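UDP-N-acetylglucosamine 3-dehydrogenase (PDB 7BVJ) catalyses the NAD(+)-dependent oxidation of the glucosamine 3-position of UDP-N-acetylglucosamine to a ketone, a step in making the diamino sugar of lipid A. Local coordinates at residues P92-T97 and D101-M106; V113-H118 and E274-A279; D160-D165 and D193-W198. One frame throughout, in Å; residues are numbered along the deposited sequence.

Contact 1 (P92-T97 and D101-M106)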
loop_
_atom_site.group_PDB
_atom_site.type_symbol
_atom_site.label_atom_id
_atom_site.label_comp_id
_atom_site.label_asym_id
_atom_site.label_seq_id
_atom_site.Cartn_x
_atom_site.Cartn_y
_atom_site.Cartn_z
ATOM N N PRO A 92 3.085 4.020 -4.749
ATOM C CA PRO A 92 2.636 5.251 -4.095
ATOM C C PRO A 92 1.815 6.153 -5.006
ATOM O O PRO A 92 1.953 6.099 -6.222
ATOM C CB PRO A 92 3.945 5.924 -3.685
ATOM C CG PRO A 92 4.942 5.420 -4.638
ATOM C CD PRO A 92 4.535 4.031 -5.021
ATOM N N PHE A 93 0.968 6.958 -4.371
ATOM C CA PHE A 93 0.041 7.872 -5.035
ATOM C C PHE A 93 0.714 8.647 -6.168
ATOM O O PHE A 93 0.325 8.527 -7.341
ATOM C CB PHE A 93 -0.512 8.822 -3.962
ATOM C CG PHE A 93 -1.724 9.620 -4.372
ATOM C CD1 PHE A 93 -2.234 9.567 -5.666
ATOM C CD2 PHE A 93 -2.363 10.430 -3.432
ATOM C CE1 PHE A 93 -3.345 10.305 -6.022
ATOM C CE2 PHE A 93 -3.484 11.177 -3.775
ATOM C CZ PHE A 93 -3.976 11.118 -5.077
ATOM N N THR A 94 1.712 9.464 -5.830
ATOM C CA THR A 94 2.386 10.348 -6.788
ATOM C C THR A 94 3.837 10.538 -6.342
ATOM O O THR A 94 4.307 9.896 -5.398
ATOM C CB THR A 94 1.686 11.712 -6.887
ATOM O OG1 THR A 94 1.518 12.265 -5.568
ATOM C CG2 THR A 94 0.338 11.610 -7.571
ATOM N N LEU A 95 4.545 11.446 -7.014
ATOM C CA LEU A 95 5.917 11.768 -6.638
ATOM C C LEU A 95 5.993 12.858 -5.584
ATOM O O LEU A 95 6.974 12.914 -4.831
ATOM C CB LEU A 95 6.720 12.222 -7.863
ATOM C CG LEU A 95 7.123 11.254 -8.977
ATOM C CD1 LEU A 95 8.130 11.950 -9.885
ATOM C CD2 LEU A 95 7.679 9.923 -8.461
ATOM N N ASP A 96 5.003 13.747 -5.543
ATOM C CA ASP A 96 5.001 14.846 -4.591
ATOM C C ASP A 96 3.567 15.148 -4.187
ATOM O O ASP A 96 2.609 14.697 -4.819
ATOM C CB ASP A 96 5.684 16.092 -5.166
ATOM C CG ASP A 96 5.059 16.555 -6.468
ATOM O OD1 ASP A 96 3.933 17.095 -6.449
ATOM O OD2 ASP A 96 5.715 16.394 -7.515
ATOM N N THR A 97 3.430 15.939 -3.125
ATOM C CA THR A 97 2.128 16.166 -2.509
ATOM C C THR A 97 1.254 17.141 -3.286
ATOM O O THR A 97 0.040 17.183 -3.057
ATOM C CB THR A 97 2.324 16.689 -1.089
ATOM O OG1 THR A 97 3.104 17.893 -1.141
ATOM C CG2 THR A 97 3.050 15.647 -0.238
ATOM N N ASP A 101 -2.550 16.614 -4.132
ATOM C CA ASP A 101 -3.537 17.658 -3.874
ATOM C C ASP A 101 -4.419 17.890 -5.096
ATOM O O ASP A 101 -5.650 17.954 -4.988
ATOM C CB ASP A 101 -2.830 18.963 -3.478
ATOM C CG ASP A 101 -2.206 18.912 -2.077
ATOM O OD1 ASP A 101 -2.675 18.121 -1.236
ATOM O OD2 ASP A 101 -1.256 19.685 -1.822
ATOM N N ALA A 102 -3.800 18.014 -6.272
ATOM C CA ALA A 102 -4.558 18.272 -7.495
ATOM C C ALA A 102 -5.510 17.126 -7.818
ATOM O O ALA A 102 -6.653 17.355 -8.231
ATOM C CB ALA A 102 -3.595 18.515 -8.666
ATOM N N LEU A 103 -5.054 15.878 -7.675
ATOM C CA LEU A 103 -5.940 14.780 -8.038
ATOM C C LEU A 103 -7.070 14.626 -7.024
ATOM O O LEU A 103 -8.202 14.305 -7.404
ATOM C CB LEU A 103 -5.153 13.477 -8.191
ATOM C CG LEU A 103 -4.172 13.413 -9.383
ATOM C CD1 LEU A 103 -3.242 12.221 -9.276
ATOM C CD2 LEU A 103 -4.900 13.379 -10.721
ATOM N N ILE A 104 -6.798 14.878 -5.739
ATOM C CA ILE A 104 -7.871 14.893 -4.746
ATOM C C ILE A 104 -8.911 15.947 -5.114
ATOM O O ILE A 104 -10.116 15.680 -5.109
ATOM C CB ILE A 104 -7.292 15.124 -3.333
ATOM C CG1 ILE A 104 -6.547 13.877 -2.846
ATOM C CG2 ILE A 104 -8.387 15.508 -2.344
ATOM C CD1 ILE A 104 -5.499 14.165 -1.812
ATOM N N GLY A 105 -8.454 17.148 -5.477
ATOM C CA GLY A 105 -9.392 18.190 -5.877
ATOM C C GLY A 105 -10.221 17.806 -7.091
ATOM O O GLY A 105 -11.449 17.950 -7.096
ATOM N N MET A 106 -9.560 17.321 -8.143
ATOM C CA MET A 106 -10.284 16.944 -9.356
ATOM C C MET A 106 -11.271 15.811 -9.078
ATOM O O MET A 106 -12.373 15.778 -9.649
ATOM C CB MET A 106 -9.293 16.547 -10.447
ATOM C CG MET A 106 -9.911 16.395 -11.836
ATOM S SD MET A 106 -8.865 15.457 -12.987
ATOM C CE MET A 106 -7.256 15.897 -12.368
#
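F93 turns its ring toward L103 and I104 because CG stands anti to the backbone N, at a chi1 of -166°. L103 CG and I104 CG1 both lie anti to their own carbonyl carbons, and this brings L103 CD1 and I104 CD1 to the F93 ring. L103 CD1 comes in obliquely, 3.8 Å from F93 CE1, and the two side chains lie alongside each other, pointing opposite ways. I104 CD1 lies at the ring edge on the CE2 side, close to the ring plane. It is 4.1 Å from F93 CE2, and the two side chains cross at about a right angle. L103 CD1 also reaches T94 CG2, at 4.0 Å. The ring is buried further by L114 and I116 of strand 114-117. With an alanine here in place of F93, L103 CD1 and I104 CD1 would probably lose their aromatic partner, and a gap is likely to open against L114 and I116. The polar side of the loop is held separately. T94 OG1 donates to D96 O at 2.8 Å, with the donor tilted 34° from the carbonyl plane, which ties the turn before the helix. D96 is the N-cap, and its OD1 takes the backbone N of E99. The first helical turn then closes with D101 N to T97 O, 2.9 Å. D101 OD1 forms a salt bridge with R294 of helix 290-312, a charge partner that would favour an ionised carboxylate. The D96 N-cap and the bond from D101 N to T97 O mark a capped loop-to-helix junction, in which the loop after strand 86-90 of the NAD-binding Rossmann fold folds back on helix 97-110.

Contact 2 (V113-H118 and E274-A279)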
loop_
_atom_site.group_PDB
_atom_site.type_symbol
_atom_site.label_atom_id
_atom_site.label_comp_id
_atom_site.label_asym_id
_atom_site.label_seq_id
_atom_site.Cartn_x
_atom_site.Cartn_y
_atom_site.Cartn_z
ATOM N N VAL A 113 -14.623 8.205 -7.079
ATOM C CA VAL A 113 -13.912 7.479 -6.030
ATOM C C VAL A 113 -12.439 7.437 -6.396
ATOM O O VAL A 113 -12.068 7.068 -7.519
ATOM C CB VAL A 113 -14.477 6.058 -5.849
ATOM C CG1 VAL A 113 -13.540 5.221 -4.996
ATOM C CG2 VAL A 113 -15.862 6.111 -5.210
ATOM N N LEU A 114 -11.598 7.828 -5.455
ATOM C CA LEU A 114 -10.157 7.833 -5.618
ATOM C C LEU A 114 -9.591 6.925 -4.538
ATOM O O LEU A 114 -9.726 7.214 -3.345
ATOM C CB LEU A 114 -9.622 9.260 -5.514
ATOM C CG LEU A 114 -8.136 9.578 -5.437
ATOM C CD1 LEU A 114 -7.360 8.936 -6.591
ATOM C CD2 LEU A 114 -7.986 11.087 -5.450
ATOM N N ALA A 115 -9.002 5.810 -4.953
ATOM C CA ALA A 115 -8.405 4.854 -4.039
ATOM C C ALA A 115 -6.937 4.670 -4.400
ATOM O O ALA A 115 -6.563 4.710 -5.580
ATOM C CB ALA A 115 -9.146 3.513 -4.065
ATOM N N ILE A 116 -6.107 4.503 -3.376
ATOM C CA ILE A 116 -4.688 4.226 -3.540
ATOM C C ILE A 116 -4.453 2.781 -3.124
ATOM O O ILE A 116 -5.017 2.316 -2.127
ATOM C CB ILE A 116 -3.814 5.194 -2.711
ATOM C CG1 ILE A 116 -4.287 6.638 -2.880
ATOM C CG2 ILE A 116 -2.351 5.100 -3.134
ATOM C CD1 ILE A 116 -4.390 7.100 -4.335
ATOM N N GLY A 117 -3.623 2.072 -3.887
ATOM C CA GLY A 117 -3.335 0.674 -3.621
ATOM C C GLY A 117 -2.405 0.396 -2.452
ATOM O O GLY A 117 -1.279 -0.068 -2.642
ATOM N N HIS A 118 -2.880 0.641 -1.227
ATOM C CA HIS A 118 -2.107 0.357 -0.024
ATOM C C HIS A 118 -2.568 -0.985 0.535
ATOM O O HIS A 118 -3.342 -1.072 1.499
ATOM C CB HIS A 118 -2.245 1.497 0.975
ATOM C CG HIS A 118 -1.322 2.636 0.682
ATOM N ND1 HIS A 118 0.044 2.522 0.790
ATOM C CD2 HIS A 118 -1.563 3.893 0.242
ATOM C CE1 HIS A 118 0.608 3.670 0.462
ATOM N NE2 HIS A 118 -0.345 4.518 0.119
ATOM N N GLU A 274 -12.276 -5.493 -4.935
ATOM C CA GLU A 274 -13.697 -5.571 -4.605
ATOM C C GLU A 274 -14.114 -4.398 -3.733
ATOM O O GLU A 274 -15.202 -3.839 -3.913
ATOM C CB GLU A 274 -14.052 -6.886 -3.912
ATOM C CG GLU A 274 -15.563 -6.972 -3.665
ATOM C CD GLU A 274 -16.010 -8.230 -2.954
ATOM O OE1 GLU A 274 -15.370 -9.284 -3.130
ATOM O OE2 GLU A 274 -17.016 -8.156 -2.217
ATOM N N ASP A 275 -13.252 -3.992 -2.802
ATOM C CA ASP A 275 -13.580 -2.845 -1.966
ATOM C C ASP A 275 -13.718 -1.570 -2.804
ATOM O O ASP A 275 -14.673 -0.803 -2.632
ATOM C CB ASP A 275 -12.524 -2.701 -0.875
ATOM C CG ASP A 275 -12.826 -1.580 0.074
ATOM O OD1 ASP A 275 -12.561 -0.424 -0.304
ATOM O OD2 ASP A 275 -13.323 -1.842 1.197
ATOM N N PHE A 276 -12.768 -1.332 -3.718
ATOM C CA PHE A 276 -12.834 -0.174 -4.620
ATOM C C PHE A 276 -14.159 -0.149 -5.396
ATOM O O PHE A 276 -14.860 0.883 -5.455
ATOM C CB PHE A 276 -11.591 -0.226 -5.540
ATOM C CG PHE A 276 -11.610 0.713 -6.739
ATOM C CD1 PHE A 276 -11.817 2.081 -6.595
ATOM C CD2 PHE A 276 -11.338 0.218 -8.010
ATOM C CE1 PHE A 276 -11.794 2.934 -7.712
ATOM C CE2 PHE A 276 -11.331 1.055 -9.132
ATOM C CZ PHE A 276 -11.555 2.424 -8.980
ATOM N N LEU A 277 -14.540 -1.292 -5.966
ATOM C CA LEU A 277 -15.753 -1.328 -6.786
ATOM C C LEU A 277 -17.023 -1.201 -5.927
ATOM O O LEU A 277 -18.009 -0.570 -6.342
ATOM C CB LEU A 277 -15.774 -2.609 -7.623
ATOM C CG LEU A 277 -14.646 -2.800 -8.650
ATOM C CD1 LEU A 277 -14.823 -4.102 -9.441
ATOM C CD2 LEU A 277 -14.568 -1.603 -9.583
ATOM N N ASN A 278 -17.011 -1.771 -4.724
ATOM C CA ASN A 278 -18.137 -1.582 -3.815
ATOM C C ASN A 278 -18.256 -0.129 -3.403
ATOM O O ASN A 278 -19.364 0.387 -3.266
ATOM C CB ASN A 278 -17.997 -2.476 -2.588
ATOM C CG ASN A 278 -18.192 -3.928 -2.919
ATOM O OD1 ASN A 278 -18.894 -4.266 -3.873
ATOM N ND2 ASN A 278 -17.565 -4.802 -2.150
ATOM N N ALA A 279 -17.129 0.554 -3.221
ATOM C CA ALA A 279 -17.199 1.964 -2.860
ATOM C C ALA A 279 -17.873 2.765 -3.958
ATOM O O ALA A 279 -18.687 3.657 -3.682
ATOM C CB ALA A 279 -15.801 2.505 -2.585
#
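V113 and A115 meet F276 where helix 268-282 packs on strand 114-117, an outermost strand of the parallel Rossmann sheet. The side-chain contacts are apolar, and no hydrogen bond crosses between the segments. V113 CG1 comes in at the edge of the F276 ring, near its plane, 3.9 Å from CD1. The methyl of A115 approaches the same ring carbon obliquely, with CB 3.9 Å from F276 CD1. The ring gets there because its CG stands anti to the backbone N (chi1 168°). One turn along the helix, A279 adds its methyl, with CB 4.3 Å from V113 CG1. The second methyl of V113 meets the helix backbone: V113 CG2 lies 4.0 Å from A279 O.

The next shell positions these groups. L88 of strand 86-90 touches both A115 and F276. Y22 of helix 13-25 also touches F276. L88 and Y22 thus cover further parts of the ring. V113 and A115 form backbone hydrogen bonds with C87 of strand 86-90, and A115 also bonds to I89. V113 has one more link to this strand, a hydrogen bond between its backbone N and H86 ND1.

Contact 3 (D160-D165 and D193-W198)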
loop_
_atom_site.group_PDB
_atom_site.type_symbol
_atom_site.label_atom_id
_atom_site.label_comp_id
_atom_site.label_asym_id
_atom_site.label_seq_id
_atom_site.Cartn_x
_atom_site.Cartn_y
_atom_site.Cartn_z
ATOM N N ASP A 160 8.862 2.440 -1.752
ATOM C CA ASP A 160 8.330 1.158 -2.193
ATOM C C ASP A 160 8.267 0.094 -1.104
ATOM O O ASP A 160 7.570 -0.902 -1.300
ATOM C CB ASP A 160 9.161 0.606 -3.367
ATOM C CG ASP A 160 9.228 1.571 -4.546
ATOM O OD1 ASP A 160 8.175 2.126 -4.936
ATOM O OD2 ASP A 160 10.343 1.791 -5.069
ATOM N N LEU A 161 9.009 0.242 0.001
ATOM C CA LEU A 161 8.967 -0.717 1.101
ATOM C C LEU A 161 8.434 -0.092 2.381
ATOM O O LEU A 161 7.399 -0.530 2.897
ATOM C CB LEU A 161 10.362 -1.299 1.370
ATOM C CG LEU A 161 11.126 -2.038 0.281
ATOM C CD1 LEU A 161 12.484 -2.439 0.809
ATOM C CD2 LEU A 161 10.339 -3.267 -0.168
ATOM N N MET A 162 9.089 0.955 2.882
ATOM C CA MET A 162 8.758 1.453 4.209
ATOM C C MET A 162 7.378 2.082 4.239
ATOM O O MET A 162 6.720 2.095 5.291
ATOM C CB MET A 162 9.799 2.464 4.681
ATOM C CG MET A 162 9.777 2.636 6.188
ATOM S SD MET A 162 10.736 4.018 6.776
ATOM C CE MET A 162 12.408 3.332 6.781
ATOM N N ILE A 163 6.917 2.572 3.090
ATOM C CA ILE A 163 5.643 3.276 3.025
ATOM C C ILE A 163 4.497 2.396 3.502
ATOM O O ILE A 163 3.492 2.910 4.008
ATOM C CB ILE A 163 5.410 3.785 1.591
ATOM C CG1 ILE A 163 4.299 4.834 1.564
ATOM C CG2 ILE A 163 5.088 2.623 0.674
ATOM C CD1 ILE A 163 4.313 5.690 0.349
ATOM N N HIS A 164 4.642 1.067 3.400
ATOM C CA HIS A 164 3.628 0.155 3.942
ATOM C C HIS A 164 3.441 0.364 5.433
ATOM O O HIS A 164 2.316 0.558 5.922
ATOM C CB HIS A 164 4.023 -1.300 3.690
ATOM C CG HIS A 164 3.933 -1.713 2.254
ATOM N ND1 HIS A 164 2.772 -1.601 1.521
ATOM C CD2 HIS A 164 4.861 -2.234 1.415
ATOM C CE1 HIS A 164 2.984 -2.042 0.295
ATOM N NE2 HIS A 164 4.244 -2.427 0.203
ATOM N N ASP A 165 4.542 0.309 6.179
ATOM C CA ASP A 165 4.451 0.401 7.625
ATOM C C ASP A 165 4.261 1.835 8.089
ATOM O O ASP A 165 3.605 2.061 9.110
ATOM C CB ASP A 165 5.684 -0.247 8.242
ATOM C CG ASP A 165 5.866 -1.675 7.753
ATOM O OD1 ASP A 165 4.894 -2.449 7.869
ATOM O OD2 ASP A 165 6.948 -2.006 7.212
ATOM N N ASP A 193 20.350 1.506 0.565
ATOM C CA ASP A 193 19.928 0.114 0.458
ATOM C C ASP A 193 19.178 -0.346 1.693
ATOM O O ASP A 193 18.456 -1.346 1.634
ATOM C CB ASP A 193 21.125 -0.814 0.247
ATOM C CG ASP A 193 21.844 -0.557 -1.071
ATOM O OD1 ASP A 193 21.188 -0.555 -2.151
ATOM O OD2 ASP A 193 23.073 -0.357 -1.011
ATOM N N MET A 194 19.375 0.337 2.809
ATOM C CA MET A 194 18.577 0.080 3.993
ATOM C C MET A 194 18.354 1.408 4.690
ATOM O O MET A 194 19.195 2.299 4.629
ATOM C CB MET A 194 19.264 -0.916 4.927
ATOM C CG MET A 194 20.772 -0.775 4.896
ATOM S SD MET A 194 21.636 -1.886 6.010
ATOM C CE MET A 194 21.656 -3.380 5.018
ATOM N N ALA A 195 17.197 1.553 5.308
ATOM C CA ALA A 195 16.918 2.754 6.068
ATOM C C ALA A 195 16.121 2.372 7.304
ATOM O O ALA A 195 15.492 1.314 7.368
ATOM C CB ALA A 195 16.171 3.804 5.238
ATOM N N THR A 196 16.200 3.235 8.305
ATOM C CA THR A 196 15.431 3.058 9.522
ATOM C C THR A 196 14.994 4.434 9.974
ATOM O O THR A 196 15.813 5.361 10.037
ATOM C CB THR A 196 16.240 2.337 10.599
ATOM O OG1 THR A 196 16.525 1.011 10.138
ATOM C CG2 THR A 196 15.455 2.252 11.917
ATOM N N ALA A 197 13.692 4.572 10.211
ATOM C CA ALA A 197 13.103 5.820 10.653
ATOM C C ALA A 197 12.541 5.662 12.057
ATOM O O ALA A 197 12.089 4.580 12.450
ATOM C CB ALA A 197 11.998 6.289 9.705
ATOM N N TRP A 198 12.563 6.776 12.786
ATOM C CA TRP A 198 12.092 6.908 14.158
ATOM C C TRP A 198 11.175 8.123 14.151
ATOM O O TRP A 198 11.640 9.267 14.017
ATOM C CB TRP A 198 13.276 7.084 15.114
ATOM C CG TRP A 198 12.912 7.243 16.543
ATOM C CD1 TRP A 198 12.465 8.379 17.153
ATOM C CD2 TRP A 198 12.960 6.233 17.554
ATOM N NE1 TRP A 198 12.236 8.140 18.470
ATOM C CE2 TRP A 198 12.540 6.832 18.751
ATOM C CE3 TRP A 198 13.331 4.882 17.563
ATOM C CZ2 TRP A 198 12.471 6.126 19.958
ATOM C CZ3 TRP A 198 13.259 4.181 18.759
ATOM C CH2 TRP A 198 12.836 4.809 19.944
#
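M162 reaches across from helix 157-173 to A195 and A197 on strand 194-201. This is helix-on-sheet packing in the C-terminal domain of the Gfo/Idh/MocA fold, where the helix lies against the large mixed sheet. The axes of the two short segments run at 25° to each other, 10.1 Å apart at closest approach.

The CB of M162 points toward the strand. CG follows anti to the backbone N, at a chi1 of -160°, and the next torsion is also extended, which carries the sulfur out to the sheet. SD then meets the methyl of A197, 3.9 Å from its CB. Rotation about the CG-SD bond (chi3 -81°) bends the chain and turns the terminal methyl back along the strand toward A195. CE lies 4.1 Å from A195 CB. The same methyl also rests on the strand backbone, 3.9 Å from A197 N. The thioether thus spans two alanines that present their methyls on the same face of the sheet, two residues apart. The small alanines probably allow M162 CE to come this near the main chain.

Helix 290-312 shares this layer. V303 touches both M162 and A197, and V307 touches A195. The strand is tied to its neighbours, since A195 bonds through its backbone to A211 and T196 to V183. At the start of the strand, D193 and M194 both face V185 in a classic beta bulge. The same helix as M162 carries H164; either it or K91 is likely the catalytic base. The closest approach of the contact is made by M162 CE, 3.7 Å from A195 O.

Contact 1 comes first along the chain. Helix 97-110 of contact 1 is followed in the chain by strand 114-117 of contact 2, and the two centres are about 16 Å apart. They also touch, with F93 CD1 3.5 Å from I116 CD1. Contact 3 lies within the chain loop that contact 2 closes, and it belongs to the C-terminal domain. Its centre is about 21 Å from that of contact 1. It is about 24 Å from that of contact 2, which lies on the opposite side of the chain's centre. I163 of helix 157-173 packs on P92 and H118. Helix 290-312 touches residues of contacts 1 and 3. The NAD-binding and C-terminal domains are thus packed together through these two helices.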